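Local coordinates for glucose-binding protein (Thermus thermophilus HB27, PDB 2B3F) that binds glucose or galactose between two lobes and probably delivers the sugar to a membrane transport system, at residues A[22-27]-A[289-294]; A[60-65]-A[293-298]; A[307-310]-A[315-318]. All coordinates share one frame; numbering follows the deposited sequence.

Interaction 1 (A[22-27]-A[289-294]); sequences RLYKQK and RQNAIN
The phenol oxygen of Y24 is gripped by two groups. OH donates a hydrogen bond to the backbone O of N291, 2.8 Å away. Water 1 donates to the same OH at 3.1 Å. OH comes at the N291 carbonyl from the side, with a C=O...donor angle of 110° and a tilt of 29° from the carbonyl plane. The water in turn accepts from the amide of N294, with ND2 2.9 Å from its oxygen, so Y24 and N294 are joined through it. The ring of Y24 reaches the helix because CG stands anti to the backbone N (chi1 -175°), which carries the ring toward helix 289-299. N294 meets this ring at its edge, with backbone C 3.8 Å from CE1. The CB of N291 packs against the hydroxyl, 3.4 Å from OH.

The two helices, 15-27 and 289-299, lie beside the mixed sheet in one lobe of a periplasmic binding protein. Y24 also touches L3 of strand 2-7 and V33 of strand 32-37, so its ring packs against the sheet as well. The ring of Y28 meets that of Y24 with the planes at about 50°. A phenylalanine in place of Y24 would probably keep much of this packing but leave the carbonyl of N291 without its hydroxyl donor and loosen the hold on water 1.

Within helix 289-299, N294 OD1 takes a weak hydrogen bond from Q290 NE2.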
loop_
_atom_site.group_PDB
_atom_site.type_symbol
_atom_site.label_atom_id
_atom_site.label_comp_id
_atom_site.label_asym_id
_atom_site.label_seq_id
_atom_site.Cartn_x
_atom_site.Cartn_y
_atom_site.Cartn_z
ATOM N N ARG A 22 -4.563 -16.973 14.989
ATOM C CA ARG A 22 -5.280 -17.521 16.149
ATOM C C ARG A 22 -6.598 -18.154 15.712
ATOM O O ARG A 22 -6.931 -19.250 16.157
ATOM C CB ARG A 22 -5.533 -16.454 17.211
ATOM C CG ARG A 22 -4.285 -16.137 18.026
ATOM C CD ARG A 22 -4.606 -15.379 19.306
ATOM N NE ARG A 22 -5.130 -14.046 19.033
ATOM C CZ ARG A 22 -4.381 -12.995 18.682
ATOM N NH1 ARG A 22 -3.062 -13.098 18.545
ATOM N NH2 ARG A 22 -4.967 -11.839 18.461
ATOM N N LEU A 23 -7.324 -17.458 14.839
ATOM C CA LEU A 23 -8.534 -17.999 14.223
ATOM C C LEU A 23 -8.260 -19.306 13.478
ATOM O O LEU A 23 -9.007 -20.282 13.596
ATOM C CB LEU A 23 -9.109 -16.987 13.251
ATOM C CG LEU A 23 -10.612 -16.828 13.226
ATOM C CD1 LEU A 23 -11.094 -16.207 14.540
ATOM C CD2 LEU A 23 -10.995 -15.945 12.077
ATOM N N TYR A 24 -7.191 -19.332 12.697
ATOM C CA TYR A 24 -6.825 -20.535 11.952
ATOM C C TYR A 24 -6.547 -21.723 12.894
ATOM O O TYR A 24 -7.010 -22.846 12.646
ATOM C CB TYR A 24 -5.595 -20.260 11.069
ATOM C CG TYR A 24 -5.203 -21.409 10.168
ATOM C CD1 TYR A 24 -5.740 -21.534 8.890
ATOM C CD2 TYR A 24 -4.311 -22.389 10.596
ATOM C CE1 TYR A 24 -5.381 -22.597 8.050
ATOM C CE2 TYR A 24 -3.945 -23.456 9.750
ATOM C CZ TYR A 24 -4.493 -23.561 8.491
ATOM O OH TYR A 24 -4.113 -24.606 7.670
ATOM N N LYS A 25 -5.790 -21.465 13.962
ATOM C CA LYS A 25 -5.435 -22.510 14.929
ATOM C C LYS A 25 -6.651 -23.052 15.704
ATOM O O LYS A 25 -6.681 -24.236 16.064
ATOM C CB LYS A 25 -4.381 -22.006 15.905
ATOM C CG LYS A 25 -3.032 -21.742 15.285
ATOM C CD LYS A 25 -2.121 -21.093 16.315
ATOM C CE LYS A 25 -0.714 -20.920 15.803
ATOM N NZ LYS A 25 0.216 -20.329 16.839
ATOM N N GLN A 26 -7.643 -22.207 15.951
ATOM C CA GLN A 26 -8.914 -22.686 16.524
ATOM C C GLN A 26 -9.575 -23.708 15.596
ATOM O O GLN A 26 -10.076 -24.755 16.044
ATOM C CB GLN A 26 -9.900 -21.535 16.723
ATOM C CG GLN A 26 -9.588 -20.630 17.887
ATOM C CD GLN A 26 -10.719 -19.656 18.177
ATOM O OE1 GLN A 26 -11.790 -20.055 18.679
ATOM N NE2 GLN A 26 -10.498 -18.371 17.864
ATOM N N LYS A 27 -9.591 -23.400 14.302
ATOM C CA LYS A 27 -10.265 -24.244 13.334
ATOM C C LYS A 27 -9.454 -25.490 13.048
ATOM O O LYS A 27 -10.019 -26.535 12.742
ATOM C CB LYS A 27 -10.503 -23.492 12.019
ATOM C CG LYS A 27 -11.432 -22.308 12.155
ATOM C CD LYS A 27 -11.487 -21.494 10.863
ATOM C CE LYS A 27 -12.450 -20.307 10.981
ATOM N NZ LYS A 27 -13.855 -20.690 10.633
ATOM N N ARG A 289 0.205 -28.162 1.103
ATOM C CA ARG A 289 -0.748 -27.638 0.129
ATOM C C ARG A 289 -2.150 -27.503 0.705
ATOM O O ARG A 289 -2.777 -26.467 0.569
ATOM C CB ARG A 289 -0.795 -28.544 -1.097
ATOM C CG ARG A 289 -1.665 -28.014 -2.205
ATOM C CD ARG A 289 -1.539 -28.865 -3.465
ATOM N NE ARG A 289 -2.370 -28.356 -4.554
ATOM C CZ ARG A 289 -3.666 -28.614 -4.716
ATOM N NH1 ARG A 289 -4.320 -29.419 -3.882
ATOM N NH2 ARG A 289 -4.323 -28.077 -5.735
ATOM N N GLN A 290 -2.671 -28.560 1.336
ATOM C CA GLN A 290 -4.031 -28.473 1.879
ATOM C C GLN A 290 -4.163 -27.442 2.997
ATOM O O GLN A 290 -5.149 -26.720 3.075
ATOM C CB GLN A 290 -4.537 -29.834 2.373
ATOM C CG GLN A 290 -6.012 -29.812 2.753
ATOM C CD GLN A 290 -6.920 -29.413 1.590
ATOM O OE1 GLN A 290 -6.750 -29.895 0.462
ATOM N NE2 GLN A 290 -7.890 -28.529 1.862
ATOM N N ASN A 291 -3.173 -27.395 3.879
ATOM C CA ASN A 291 -3.212 -26.433 4.977
ATOM C C ASN A 291 -3.200 -25.009 4.408
ATOM O O ASN A 291 -3.872 -24.119 4.928
ATOM C CB ASN A 291 -2.048 -26.650 5.938
ATOM C CG ASN A 291 -2.181 -27.942 6.753
ATOM O OD1 ASN A 291 -1.192 -28.489 7.260
ATOM N ND2 ASN A 291 -3.405 -28.412 6.896
ATOM N N ALA A 292 -2.466 -24.825 3.310
ATOM C CA ALA A 292 -2.418 -23.510 2.618
ATOM C C ALA A 292 -3.770 -23.159 2.013
ATOM O O ALA A 292 -4.267 -22.040 2.143
ATOM C CB ALA A 292 -1.337 -23.521 1.542
ATOM N N ILE A 293 -4.402 -24.141 1.374
ATOM C CA ILE A 293 -5.746 -23.947 0.809
ATOM C C ILE A 293 -6.737 -23.541 1.897
ATOM O O ILE A 293 -7.552 -22.646 1.716
ATOM C CB ILE A 293 -6.232 -25.220 0.055
ATOM C CG1 ILE A 293 -5.425 -25.403 -1.237
ATOM C CG2 ILE A 293 -7.722 -25.120 -0.243
ATOM C CD1 ILE A 293 -5.573 -26.750 -1.902
ATOM N N ASN A 294 -6.665 -24.187 3.059
ATOM C CA ASN A 294 -7.538 -23.806 4.156
ATOM C C ASN A 294 -7.248 -22.394 4.694
ATOM O O ASN A 294 -8.138 -21.675 5.143
ATOM C CB ASN A 294 -7.479 -24.870 5.252
ATOM C CG ASN A 294 -8.160 -26.179 4.816
ATOM O OD1 ASN A 294 -9.019 -26.157 3.933
ATOM N ND2 ASN A 294 -7.777 -27.307 5.431
HETATM O O HOH W 1 -5.794 -27.172 7.557
#

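Interaction 2 (A[60-65]-A[293-298]); sequences PDTFQV and INWLRL
T62 meets W295 and L296 by van der Waals contact, and no hydrogen bond crosses between 60-65 and 293-298. The closest approach joins the methyl CG2 of T62 to CD1 of the W295 indole, at 3.7 Å. The same methyl is 3.9 Å from NE1, so it rests against the pyrrole part of the ring system. The two side chains cross at about a right angle. The indole gets there with CG anti to the backbone N (chi1 171°), which carries the ring from the helix toward the strand. L296 makes a lighter contact. Its CB does not aim at the strand, but the methyl CD2 comes to 4.1 Å from OG1 of T62. These two side chains run past each other in opposite directions.

The polar groups find their partners outside the opposing segment. T62 OG1 is hydrogen-bonded to the backbone O of G281, which satisfies this buried hydroxyl while its methyl CG2 packs against the indole. On the helix, R297 NH1 donates to N294 OD1 at 3.3 Å. The acceptor lies in the guanidinium plane, whereas the donor sits above the carbonyl plane of N294. R297 NE also forms a salt bridge with E91.

W295 also makes an edge-to-face stack with F280. The galactose-binding W9 lies nearby, with about 6 Å between its side chain and that of W295. On the strand, Q64 touches galactose and donates through NE2 to D278, another binding residue.

Strand 62-66 lies between parallel strand 2-7 and antiparallel strand 272-280. Helix 289-299 packs on this sheet beside helix 15-27, where L17 and L20 touch W295 and L23 and Y24 touch L298.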
loop_
_atom_site.group_PDB
_atom_site.type_symbol
_atom_site.label_atom_id
_atom_site.label_comp_id
_atom_site.label_asym_id
_atom_site.label_seq_id
_atom_site.Cartn_x
_atom_site.Cartn_y
_atom_site.Cartn_z
ATOM N N PRO A 60 7.445 -20.918 0.187
ATOM C CA PRO A 60 6.671 -21.041 1.400
ATOM C C PRO A 60 5.295 -21.597 1.015
ATOM O O PRO A 60 4.997 -21.726 -0.167
ATOM C CB PRO A 60 6.574 -19.597 1.900
ATOM C CG PRO A 60 6.615 -18.797 0.674
ATOM C CD PRO A 60 7.532 -19.514 -0.263
ATOM N N ASP A 61 4.464 -21.932 1.992
ATOM C CA ASP A 61 3.129 -22.455 1.670
ATOM C C ASP A 61 2.225 -21.405 1.029
ATOM O O ASP A 61 1.356 -21.720 0.229
ATOM C CB ASP A 61 2.484 -23.063 2.905
ATOM C CG ASP A 61 3.204 -24.315 3.352
ATOM O OD1 ASP A 61 3.679 -25.055 2.461
ATOM O OD2 ASP A 61 3.322 -24.540 4.577
ATOM N N THR A 62 2.449 -20.147 1.393
ATOM C CA THR A 62 1.707 -19.025 0.853
ATOM C C THR A 62 2.507 -17.770 1.195
ATOM O O THR A 62 3.279 -17.757 2.177
ATOM C CB THR A 62 0.277 -18.944 1.442
ATOM O OG1 THR A 62 -0.482 -17.936 0.762
ATOM C CG2 THR A 62 0.294 -18.668 2.961
ATOM N N PHE A 63 2.351 -16.738 0.375
ATOM C CA PHE A 63 3.076 -15.485 0.631
ATOM C C PHE A 63 2.221 -14.261 0.341
ATOM O O PHE A 63 1.382 -14.232 -0.588
ATOM C CB PHE A 63 4.406 -15.433 -0.121
ATOM C CG PHE A 63 4.278 -15.506 -1.619
ATOM C CD1 PHE A 63 3.992 -14.376 -2.383
ATOM C CD2 PHE A 63 4.520 -16.707 -2.275
ATOM C CE1 PHE A 63 3.900 -14.450 -3.772
ATOM C CE2 PHE A 63 4.443 -16.787 -3.657
ATOM C CZ PHE A 63 4.141 -15.658 -4.414
ATOM N N GLN A 64 2.413 -13.251 1.172
ATOM C CA GLN A 64 1.788 -11.963 0.964
ATOM C C GLN A 64 2.236 -11.372 -0.375
ATOM O O GLN A 64 3.427 -11.320 -0.698
ATOM C CB GLN A 64 2.186 -11.015 2.093
ATOM C CG GLN A 64 1.561 -9.661 2.010
ATOM C CD GLN A 64 2.122 -8.678 3.065
ATOM O OE1 GLN A 64 2.877 -9.078 3.940
ATOM N NE2 GLN A 64 1.734 -7.419 2.966
ATOM N N VAL A 65 1.266 -10.952 -1.168
ATOM C CA VAL A 65 1.536 -10.410 -2.485
ATOM C C VAL A 65 0.457 -9.424 -2.876
ATOM O O VAL A 65 -0.723 -9.594 -2.587
ATOM C CB VAL A 65 1.667 -11.533 -3.534
ATOM C CG1 VAL A 65 0.395 -12.370 -3.607
ATOM C CG2 VAL A 65 2.090 -10.995 -4.911
ATOM N N ILE A 293 -4.402 -24.141 1.374
ATOM C CA ILE A 293 -5.746 -23.947 0.809
ATOM C C ILE A 293 -6.737 -23.541 1.897
ATOM O O ILE A 293 -7.552 -22.646 1.716
ATOM C CB ILE A 293 -6.232 -25.220 0.055
ATOM C CG1 ILE A 293 -5.425 -25.403 -1.237
ATOM C CG2 ILE A 293 -7.722 -25.120 -0.243
ATOM C CD1 ILE A 293 -5.573 -26.750 -1.902
ATOM N N ASN A 294 -6.665 -24.187 3.059
ATOM C CA ASN A 294 -7.538 -23.806 4.156
ATOM C C ASN A 294 -7.248 -22.394 4.694
ATOM O O ASN A 294 -8.138 -21.675 5.143
ATOM C CB ASN A 294 -7.479 -24.870 5.252
ATOM C CG ASN A 294 -8.160 -26.179 4.816
ATOM O OD1 ASN A 294 -9.019 -26.157 3.933
ATOM N ND2 ASN A 294 -7.777 -27.307 5.431
ATOM N N TRP A 295 -5.987 -21.976 4.610
ATOM C CA TRP A 295 -5.656 -20.595 4.940
ATOM C C TRP A 295 -6.327 -19.641 3.943
ATOM O O TRP A 295 -6.919 -18.645 4.338
ATOM C CB TRP A 295 -4.124 -20.414 4.973
ATOM C CG TRP A 295 -3.650 -18.994 5.098
ATOM C CD1 TRP A 295 -3.151 -18.224 4.102
ATOM C CD2 TRP A 295 -3.635 -18.179 6.281
ATOM N NE1 TRP A 295 -2.812 -16.987 4.579
ATOM C CE2 TRP A 295 -3.106 -16.921 5.909
ATOM C CE3 TRP A 295 -4.001 -18.388 7.611
ATOM C CZ2 TRP A 295 -2.926 -15.885 6.824
ATOM C CZ3 TRP A 295 -3.854 -17.355 8.512
ATOM C CH2 TRP A 295 -3.298 -16.115 8.117
ATOM N N LEU A 296 -6.241 -19.949 2.653
ATOM C CA LEU A 296 -6.902 -19.119 1.626
ATOM C C LEU A 296 -8.409 -18.991 1.873
ATOM O O LEU A 296 -8.997 -17.907 1.738
ATOM C CB LEU A 296 -6.638 -19.678 0.221
ATOM C CG LEU A 296 -5.177 -19.783 -0.218
ATOM C CD1 LEU A 296 -5.084 -20.265 -1.648
ATOM C CD2 LEU A 296 -4.451 -18.431 -0.033
ATOM N N ARG A 297 -9.044 -20.105 2.249
ATOM C CA ARG A 297 -10.477 -20.083 2.523
ATOM C C ARG A 297 -10.797 -19.173 3.695
ATOM O O ARG A 297 -11.805 -18.464 3.687
ATOM C CB ARG A 297 -10.999 -21.505 2.771
ATOM C CG ARG A 297 -10.885 -22.406 1.542
ATOM C CD ARG A 297 -11.313 -23.839 1.835
ATOM N NE ARG A 297 -12.646 -23.820 2.437
ATOM C CZ ARG A 297 -12.996 -24.424 3.571
ATOM N NH1 ARG A 297 -12.132 -25.173 4.254
ATOM N NH2 ARG A 297 -14.252 -24.305 4.008
ATOM N N LEU A 298 -9.915 -19.161 4.694
ATOM C CA LEU A 298 -10.070 -18.266 5.827
ATOM C C LEU A 298 -9.869 -16.792 5.462
ATOM O O LEU A 298 -10.679 -15.937 5.795
ATOM C CB LEU A 298 -9.113 -18.659 6.963
ATOM C CG LEU A 298 -9.035 -17.670 8.129
ATOM C CD1 LEU A 298 -10.355 -17.513 8.810
ATOM C CD2 LEU A 298 -7.966 -18.106 9.130
#

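Interaction 3 (A[307-310]-A[315-318]); sequences TSNP and IAAR. Unlike the reference sequence in segment 307-310: S308 (reference Phe).
N309 turns its amide across the backbone that joins I315 to A316. The contact is a tight return of the chain. Helix 302-312 of the periplasmic binding protein fold ends, and the loop that follows doubles back alongside its last turns. The CA atoms of N309 and I315 are 5.7 Å apart.

The CB of N309 is directed toward the loop and lies 4.1 Å from the backbone C of I315. Its CG lies anti to the carbonyl carbon and beside the backbone N (chi1 -71°), which sets the amide next to the loop peptide. There CG is 3.7 Å from the backbone O of I315. The nitrogen end of the amide goes to A316, with N309 ND2 3.6 Å from A316 CA. The methyl of A316 stands a little farther off. I315 answers with its backbone alone. Its side chain points away from N309 and packs on helix 328-339.

No hydrogen bond links the two segments directly. The amide of N309 is held by residues around them instead. OD1 is hydrogen-bonded to S314 OG, and ND2 donates to the backbone O of V116, with a weak second bond to that of Q305. Partners at both ends of the amide would probably limit its rotation.

The contact lies near the galactose pocket. The N309 side chain is about 4 Å from that of K312, which binds galactose and is the last residue of the same helix. It is about 8 Å from the bound sugar. N309 ND2 lies 4.1 Å from CB, the methyl of A316.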
loop_
_atom_site.group_PDB
_atom_site.type_symbol
_atom_site.label_atom_id
_atom_site.label_comp_id
_atom_site.label_asym_id
_atom_site.label_seq_id
_atom_site.Cartn_x
_atom_site.Cartn_y
_atom_site.Cartn_z
ATOM N N THR A 307 -12.388 -9.878 11.309
ATOM C CA THR A 307 -11.527 -10.037 12.490
ATOM C C THR A 307 -10.209 -9.262 12.342
ATOM O O THR A 307 -9.811 -8.504 13.240
ATOM C CB THR A 307 -11.239 -11.516 12.737
ATOM O OG1 THR A 307 -12.480 -12.212 12.973
ATOM C CG2 THR A 307 -10.320 -11.714 13.933
ATOM N N SER A 308 -9.539 -9.438 11.206
ATOM C CA SER A 308 -8.195 -8.859 11.011
ATOM C C SER A 308 -8.186 -7.393 10.620
ATOM O O SER A 308 -7.381 -6.605 11.144
ATOM C CB SER A 308 -7.414 -9.683 9.995
ATOM O OG SER A 308 -8.108 -9.774 8.767
ATOM N N ASN A 309 -9.042 -6.987 9.686
ATOM C CA ASN A 309 -8.920 -5.644 9.130
ATOM C C ASN A 309 -9.147 -4.500 10.099
ATOM O O ASN A 309 -8.459 -3.498 10.020
ATOM C CB ASN A 309 -9.709 -5.489 7.822
ATOM C CG ASN A 309 -9.061 -6.249 6.692
ATOM O OD1 ASN A 309 -7.892 -6.014 6.377
ATOM N ND2 ASN A 309 -9.787 -7.190 6.093
ATOM N N PRO A 310 -10.098 -4.632 11.037
ATOM C CA PRO A 310 -10.207 -3.557 12.036
ATOM C C PRO A 310 -8.899 -3.272 12.820
ATOM O O PRO A 310 -8.659 -2.129 13.228
ATOM C CB PRO A 310 -11.328 -4.055 12.966
ATOM C CG PRO A 310 -12.180 -4.950 12.060
ATOM C CD PRO A 310 -11.155 -5.652 11.192
ATOM N N ILE A 315 -9.581 -1.809 5.042
ATOM C CA ILE A 315 -10.956 -2.294 5.037
ATOM C C ILE A 315 -10.970 -3.690 4.395
ATOM O O ILE A 315 -9.999 -4.122 3.772
ATOM C CB ILE A 315 -11.901 -1.292 4.315
ATOM C CG1 ILE A 315 -11.574 -1.204 2.821
ATOM C CG2 ILE A 315 -11.843 0.070 5.010
ATOM C CD1 ILE A 315 -12.397 -0.218 1.999
ATOM N N ALA A 316 -12.093 -4.408 4.558
ATOM C CA ALA A 316 -12.220 -5.709 3.948
ATOM C C ALA A 316 -12.338 -5.576 2.425
ATOM O O ALA A 316 -12.875 -4.591 1.925
ATOM C CB ALA A 316 -13.457 -6.425 4.501
ATOM N N ALA A 317 -11.838 -6.576 1.721
ATOM C CA ALA A 317 -12.063 -6.703 0.268
ATOM C C ALA A 317 -13.485 -7.237 -0.021
ATOM O O ALA A 317 -14.078 -6.897 -1.041
ATOM C CB ALA A 317 -11.042 -7.612 -0.356
ATOM N N ARG A 318 -14.008 -8.067 0.872
ATOM C CA ARG A 318 -15.352 -8.653 0.680
ATOM C C ARG A 318 -16.421 -7.591 0.703
ATOM O O ARG A 318 -16.464 -6.764 1.620
ATOM C CB ARG A 318 -15.663 -9.680 1.758
ATOM C CG ARG A 318 -14.967 -10.997 1.554
ATOM C CD ARG A 318 -15.453 -11.983 2.570
ATOM N NE ARG A 318 -16.852 -12.342 2.302
ATOM C CZ ARG A 318 -17.242 -13.413 1.633
ATOM N NH1 ARG A 318 -16.386 -14.314 1.184
ATOM N NH2 ARG A 318 -18.541 -13.604 1.460
#

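From the N terminus, helix 15-27 comes first and strand 62-66 follows. Both are met much later by helix 289-299. Interaction 1 closes a loop of 261 residues and interaction 2 one of 227. The two end on the same part of the chain and share I293 and N294, so the second loop lies largely within the first. They touch directly, as Y24 CE1 packs on W295 N. Together they tie the early helix and strand to helix 289-299. Interaction 3 comes after them in series and spans only four residues, at the end of helix 302-312. A slight touch, L23 on T307, connects it to interaction 1.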